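Local coordinates for putative glycosyltransferase (Mannosyltransferase) involved in glycosylating the PBCV-1 major capsid protein (Paramecium bursaria Chlorella virus 1, PDB 2P6W) that is probably a manganese-binding glycosyltransferase, its N-terminal GT-A-type domain binding UDP and UDP-glucose and thought to act in glycosylating the viral major capsid protein, at residues 92-97 / 190-195; 106-111 / 170-175. One frame throughout, in Å; residues are numbered along the deposited sequence.

Both contacts are partly buried, with I94, L192 and F193 buried in contact 1 and H108, T109 and F110 in contact 2, yet they are built from different forces. Contact 1 sets an irregular turn against the approach to strand 193-195 of the small three-stranded sheet, and its chemistry is apolar, side chain on side chain. Contact 2 joins two parallel strands, 107-110 and 169-172, at one border of the six-stranded sheet, so backbone hydrogen bonds dominate, with a histidine-carboxylate bond added just past the strand ends. Their centres are about 13 Å apart, and they touch through A191 CB and Y175 O. Contact 1 carries a manganese ligand; contact 2 has none.

Contact 1 (92-97 / 190-195); sequences KPITSF and DALFVH. With MN (manganese (II) ion), chain B.
L192 lies over the ring of F97, and this pair forms the tight part of the contact. L192 CB stands 3.9 Å from the centroid of the F97 ring and only 12° off its normal, a CH-pi contact over the middle of one face. The F97 ring is set for this by its first torsion, which carries CG beside the backbone N and opposite the carbonyl carbon (chi1 -67°). One methyl of the leucine fork, CD2, comes down near the rim of the same ring, 3.7 Å from F97 CD2, and also meets I94, whose CG1 is 4.1 Å from it; the side chains of I94 and L192 cross at about a right angle. I94 CG1 goes on to touch F193, lying 4.2 Å from its CZ. Y32 of helix 20-36 touches I94 and L192, and its hydroxyl is hydrogen-bonded to K92 O, which lies beside L192 CD1; L77 of strand 75-79 touches I94 and F193.

The backbone that brings these groups together is a short turn after strand 83-85, in which P93 O accepts from both S96 N and S96 OG, the hydroxyl at 2.6 Å. Segment 190-195 leads into strand 193-195 of the small sheet of this GT-A-type domain. Two residues beyond F193, H195 NE2 binds manganese at 2.3 Å and shares the ion with D80 and D82 of the DxD motif. A hydrogen bond between H195 ND1 and N178, together with the metal bond, would hold the imidazole in its rotation.

The other end is looser, and K92 there is exposed to solvent. K92 and D190 are oppositely charged, but NZ of K92 stays 6.5 Å from OD1 of D190, and the carboxylate has a long, weak pairing with K88. D190 O merely skirts the F97 ring.

Contact 2 (106-111 / 170-175); sequences LYHTFH and IVHDPY
A parallel beta ladder at the border of the main sheet pairs H108 with I170, T109 with V171 and F110 with H172. Four backbone hydrogen bonds join the strands: I170 N donates to Y107 O, T109 N to I170 O at 2.9 Å, H172 N to T109 O at 2.8 Å and H111 N to H172 O. Two of these acceptors are shared. I170 O also accepts from T109 OG1 at 3.2 Å, from above its carbonyl plane, and T109 O receives a weak bond from H172 ND1. The T109 torsion (chi1 58°) puts OG1 between the backbone N and carbonyl carbon, within reach of I170 O.

In this GT-A-type domain strand 169-172 is outermost, and strand 124-128 flanks 107-110 on its other side. H108, F110 and H172 gather on one sheet face as an aromatic cluster, in which F110 and H172 meet obliquely, their planes at 33°. F126 of strand 124-128 touches H108 and F110, and W75 meets the H108 ring.

Past the strand ends, H111 NE2 donates to D173 OD1 at 2.8 Å, nearly in its own ring plane and on the anti side of the carboxylate, whose plane stands 88° to the imidazole. P174 CD sits over one face of that ring, 3.6 Å from its centroid. H111 ND1 is hydrogen-bonded to A113 N, so both ring nitrogens are engaged.

Contact 1 (92-97 / 190-195)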
loop_
_atom_site.group_PDB
_atom_site.type_symbol
_atom_site.label_atom_id
_atom_site.label_comp_id
_atom_site.label_asym_id
_atom_site.label_seq_id
_atom_site.Cartn_x
_atom_site.Cartn_y
_atom_site.Cartn_z
ATOM N N LYS A 92 12.397 -11.499 7.226
ATOM C CA LYS A 92 12.613 -11.795 5.812
ATOM C C LYS A 92 12.419 -10.547 4.963
ATOM O O LYS A 92 11.399 -9.857 5.112
ATOM C CB LYS A 92 11.668 -12.895 5.341
ATOM C CG LYS A 92 11.902 -14.249 6.009
ATOM C CD LYS A 92 10.827 -15.220 5.597
ATOM C CE LYS A 92 11.038 -16.609 6.200
ATOM N NZ LYS A 92 9.881 -17.507 5.866
ATOM N N PRO A 93 13.383 -10.254 4.063
ATOM C CA PRO A 93 13.305 -9.020 3.282
ATOM C C PRO A 93 12.257 -9.121 2.190
ATOM O O PRO A 93 11.874 -10.223 1.788
ATOM C CB PRO A 93 14.693 -8.903 2.664
ATOM C CG PRO A 93 15.134 -10.337 2.490
ATOM C CD PRO A 93 14.573 -11.054 3.706
ATOM N N ILE A 94 11.823 -7.964 1.701
ATOM C CA ILE A 94 10.771 -7.894 0.698
ATOM C C ILE A 94 11.166 -8.671 -0.551
ATOM O O ILE A 94 10.327 -9.292 -1.205
ATOM C CB ILE A 94 10.489 -6.421 0.333
ATOM C CG1 ILE A 94 9.701 -5.729 1.459
ATOM C CG2 ILE A 94 9.771 -6.328 -1.021
ATOM C CD1 ILE A 94 9.678 -4.194 1.344
ATOM N N THR A 95 12.460 -8.623 -0.858
ATOM C CA THR A 95 13.019 -9.243 -2.049
ATOM C C THR A 95 13.033 -10.775 -1.972
ATOM O O THR A 95 13.277 -11.440 -2.987
ATOM C CB THR A 95 14.410 -8.656 -2.352
ATOM O OG1 THR A 95 15.182 -8.631 -1.147
ATOM C CG2 THR A 95 14.257 -7.218 -2.877
ATOM N N SER A 96 12.756 -11.346 -0.793
ATOM C CA SER A 96 12.573 -12.793 -0.703
ATOM C C SER A 96 11.200 -13.218 -1.226
ATOM O O SER A 96 10.970 -14.404 -1.477
ATOM C CB SER A 96 12.786 -13.313 0.725
ATOM O OG SER A 96 11.808 -12.781 1.603
ATOM N N PHE A 97 10.295 -12.241 -1.384
ATOM C CA PHE A 97 8.891 -12.497 -1.754
ATOM C C PHE A 97 8.545 -12.006 -3.156
ATOM O O PHE A 97 7.555 -12.455 -3.749
ATOM C CB PHE A 97 7.947 -11.814 -0.754
ATOM C CG PHE A 97 7.997 -12.411 0.626
ATOM C CD1 PHE A 97 7.203 -13.516 0.958
ATOM C CD2 PHE A 97 8.837 -11.876 1.585
ATOM C CE1 PHE A 97 7.267 -14.080 2.230
ATOM C CE2 PHE A 97 8.894 -12.420 2.870
ATOM C CZ PHE A 97 8.109 -13.516 3.192
ATOM N N ASP A 190 1.795 -17.473 6.536
ATOM C CA ASP A 190 3.021 -17.447 5.745
ATOM C C ASP A 190 3.214 -16.138 4.997
ATOM O O ASP A 190 4.168 -15.997 4.229
ATOM C CB ASP A 190 3.037 -18.615 4.754
ATOM C CG ASP A 190 3.250 -19.959 5.437
ATOM O OD1 ASP A 190 3.894 -20.006 6.515
ATOM O OD2 ASP A 190 2.767 -20.964 4.883
ATOM N N ALA A 191 2.306 -15.181 5.214
ATOM C CA ALA A 191 2.375 -13.913 4.485
ATOM C C ALA A 191 3.492 -13.022 5.023
ATOM O O ALA A 191 3.983 -13.241 6.128
ATOM C CB ALA A 191 1.031 -13.184 4.580
ATOM N N LEU A 192 3.887 -12.024 4.239
ATOM C CA LEU A 192 4.693 -10.933 4.758
ATOM C C LEU A 192 3.747 -9.806 5.176
ATOM O O LEU A 192 3.775 -9.377 6.327
ATOM C CB LEU A 192 5.675 -10.415 3.712
ATOM C CG LEU A 192 6.497 -9.199 4.166
ATOM C CD1 LEU A 192 7.336 -9.523 5.425
ATOM C CD2 LEU A 192 7.388 -8.737 2.976
ATOM N N PHE A 193 2.929 -9.327 4.228
ATOM C CA PHE A 193 1.963 -8.243 4.503
ATOM C C PHE A 193 0.536 -8.776 4.621
ATOM O O PHE A 193 0.005 -9.375 3.687
ATOM C CB PHE A 193 2.034 -7.168 3.401
ATOM C CG PHE A 193 3.381 -6.502 3.307
ATOM C CD1 PHE A 193 4.010 -6.027 4.453
ATOM C CD2 PHE A 193 4.024 -6.358 2.077
ATOM C CE1 PHE A 193 5.264 -5.405 4.390
ATOM C CE2 PHE A 193 5.256 -5.743 2.003
ATOM C CZ PHE A 193 5.885 -5.270 3.167
ATOM N N VAL A 194 -0.063 -8.562 5.792
ATOM C CA VAL A 194 -1.394 -9.058 6.080
ATOM C C VAL A 194 -2.356 -7.864 6.039
ATOM O O VAL A 194 -2.112 -6.838 6.667
ATOM C CB VAL A 194 -1.446 -9.742 7.462
ATOM C CG1 VAL A 194 -2.865 -10.210 7.770
ATOM C CG2 VAL A 194 -0.465 -10.920 7.519
ATOM N N HIS A 195 -3.456 -7.987 5.307
ATOM C CA HIS A 195 -4.279 -6.823 5.024
ATOM C C HIS A 195 -5.676 -6.980 5.650
ATOM O O HIS A 195 -6.436 -7.849 5.259
ATOM C CB HIS A 195 -4.344 -6.614 3.507
ATOM C CG HIS A 195 -5.140 -5.422 3.074
ATOM N ND1 HIS A 195 -5.360 -5.124 1.741
ATOM C CD2 HIS A 195 -5.759 -4.444 3.787
ATOM C CE1 HIS A 195 -6.079 -4.014 1.656
ATOM N NE2 HIS A 195 -6.342 -3.587 2.881
HETATM MN MN MN B . -7.082 -1.427 3.287
#

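Contact 2 (106-111 / 170-175)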
loop_
_atom_site.group_PDB
_atom_site.type_symbol
_atom_site.label_atom_id
_atom_site.label_comp_id
_atom_site.label_asym_id
_atom_site.label_seq_id
_atom_site.Cartn_x
_atom_site.Cartn_y
_atom_site.Cartn_z
ATOM N N LEU A 106 7.278 -0.263 -13.617
ATOM C CA LEU A 106 6.950 0.944 -12.838
ATOM C C LEU A 106 6.008 0.648 -11.669
ATOM O O LEU A 106 6.048 1.353 -10.673
ATOM C CB LEU A 106 6.317 2.021 -13.719
ATOM C CG LEU A 106 7.166 2.681 -14.810
ATOM C CD1 LEU A 106 6.249 3.437 -15.757
ATOM C CD2 LEU A 106 8.244 3.600 -14.261
ATOM N N TYR A 107 5.164 -0.380 -11.797
ATOM C CA TYR A 107 4.229 -0.741 -10.722
ATOM C C TYR A 107 4.169 -2.234 -10.511
ATOM O O TYR A 107 4.056 -2.973 -11.475
ATOM C CB TYR A 107 2.809 -0.307 -11.112
ATOM C CG TYR A 107 2.513 1.164 -10.937
ATOM C CD1 TYR A 107 1.966 1.650 -9.744
ATOM C CD2 TYR A 107 2.761 2.068 -11.964
ATOM C CE1 TYR A 107 1.702 3.010 -9.571
ATOM C CE2 TYR A 107 2.498 3.411 -11.806
ATOM C CZ TYR A 107 1.980 3.878 -10.605
ATOM O OH TYR A 107 1.718 5.228 -10.459
ATOM N N HIS A 108 4.235 -2.669 -9.253
ATOM C CA HIS A 108 3.847 -4.021 -8.885
ATOM C C HIS A 108 2.569 -3.932 -8.062
ATOM O O HIS A 108 2.521 -3.193 -7.068
ATOM C CB HIS A 108 4.947 -4.691 -8.060
ATOM C CG HIS A 108 6.147 -5.050 -8.867
ATOM N ND1 HIS A 108 7.238 -4.221 -8.991
ATOM C CD2 HIS A 108 6.402 -6.128 -9.637
ATOM C CE1 HIS A 108 8.120 -4.776 -9.802
ATOM N NE2 HIS A 108 7.645 -5.944 -10.191
ATOM N N THR A 109 1.524 -4.632 -8.514
ATOM C CA THR A 109 0.224 -4.629 -7.855
ATOM C C THR A 109 -0.248 -6.062 -7.640
ATOM O O THR A 109 0.424 -7.018 -8.060
ATOM C CB THR A 109 -0.823 -3.828 -8.694
ATOM O OG1 THR A 109 -0.912 -4.418 -10.004
ATOM C CG2 THR A 109 -0.390 -2.373 -8.798
ATOM N N PHE A 110 -1.388 -6.212 -6.977
ATOM C CA PHE A 110 -1.882 -7.525 -6.533
ATOM C C PHE A 110 -3.357 -7.670 -6.794
ATOM O O PHE A 110 -4.122 -6.734 -6.570
ATOM C CB PHE A 110 -1.553 -7.740 -5.041
ATOM C CG PHE A 110 -0.122 -7.498 -4.761
ATOM C CD1 PHE A 110 0.807 -8.507 -4.984
ATOM C CD2 PHE A 110 0.323 -6.232 -4.392
ATOM C CE1 PHE A 110 2.168 -8.272 -4.816
ATOM C CE2 PHE A 110 1.665 -5.981 -4.216
ATOM C CZ PHE A 110 2.605 -7.002 -4.434
ATOM N N HIS A 111 -3.748 -8.844 -7.288
ATOM C CA HIS A 111 -5.161 -9.109 -7.462
ATOM C C HIS A 111 -5.798 -9.529 -6.144
ATOM O O HIS A 111 -5.108 -9.686 -5.129
ATOM C CB HIS A 111 -5.417 -10.128 -8.586
ATOM C CG HIS A 111 -5.044 -11.538 -8.247
ATOM N ND1 HIS A 111 -5.823 -12.334 -7.436
ATOM C CD2 HIS A 111 -4.015 -12.319 -8.666
ATOM C CE1 HIS A 111 -5.272 -13.529 -7.335
ATOM N NE2 HIS A 111 -4.182 -13.551 -8.086
ATOM N N ILE A 170 3.024 -5.186 -13.309
ATOM C CA ILE A 170 2.714 -6.585 -13.091
ATOM C C ILE A 170 1.619 -6.675 -12.041
ATOM O O ILE A 170 1.663 -5.955 -11.041
ATOM C CB ILE A 170 3.942 -7.406 -12.639
ATOM C CG1 ILE A 170 5.059 -7.327 -13.698
ATOM C CG2 ILE A 170 3.563 -8.880 -12.450
ATOM C CD1 ILE A 170 6.341 -8.146 -13.335
ATOM N N VAL A 171 0.653 -7.563 -12.284
ATOM C CA VAL A 171 -0.362 -7.920 -11.288
ATOM C C VAL A 171 -0.018 -9.317 -10.807
ATOM O O VAL A 171 -0.035 -10.268 -11.598
ATOM C CB VAL A 171 -1.807 -7.879 -11.861
ATOM C CG1 VAL A 171 -2.818 -8.216 -10.778
ATOM C CG2 VAL A 171 -2.124 -6.493 -12.428
ATOM N N HIS A 172 0.327 -9.393 -9.527
ATOM C CA HIS A 172 0.801 -10.608 -8.877
ATOM C C HIS A 172 -0.315 -11.235 -8.041
ATOM O O HIS A 172 -1.245 -10.552 -7.616
ATOM C CB HIS A 172 1.923 -10.270 -7.903
ATOM C CG HIS A 172 3.186 -9.791 -8.550
ATOM N ND1 HIS A 172 3.495 -8.457 -8.688
ATOM C CD2 HIS A 172 4.239 -10.476 -9.056
ATOM C CE1 HIS A 172 4.685 -8.338 -9.248
ATOM N NE2 HIS A 172 5.158 -9.546 -9.483
ATOM N N ASP A 173 -0.171 -12.527 -7.773
ATOM C CA ASP A 173 -0.942 -13.184 -6.714
ATOM C C ASP A 173 -0.708 -12.422 -5.425
ATOM O O ASP A 173 0.392 -11.902 -5.204
ATOM C CB ASP A 173 -0.480 -14.624 -6.523
ATOM C CG ASP A 173 -0.933 -15.553 -7.658
ATOM O OD1 ASP A 173 -1.918 -15.244 -8.371
ATOM O OD2 ASP A 173 -0.286 -16.606 -7.825
ATOM N N PRO A 174 -1.743 -12.327 -4.575
ATOM C CA PRO A 174 -1.631 -11.561 -3.343
ATOM C C PRO A 174 -1.260 -12.329 -2.070
ATOM O O PRO A 174 -1.241 -11.737 -0.979
ATOM C CB PRO A 174 -3.054 -11.021 -3.191
ATOM C CG PRO A 174 -3.896 -12.206 -3.629
ATOM C CD PRO A 174 -3.124 -12.795 -4.804
ATOM N N TYR A 175 -0.983 -13.623 -2.190
ATOM C CA TYR A 175 -0.983 -14.508 -1.013
ATOM C C TYR A 175 0.034 -14.152 0.052
ATOM O O TYR A 175 -0.219 -14.396 1.231
ATOM C CB TYR A 175 -0.849 -15.984 -1.403
ATOM C CG TYR A 175 -1.795 -16.365 -2.503
ATOM C CD1 TYR A 175 -3.163 -16.054 -2.419
ATOM C CD2 TYR A 175 -1.324 -16.983 -3.664
ATOM C CE1 TYR A 175 -4.037 -16.387 -3.461
ATOM C CE2 TYR A 175 -2.186 -17.321 -4.699
ATOM C CZ TYR A 175 -3.543 -17.022 -4.591
ATOM O OH TYR A 175 -4.407 -17.340 -5.628
#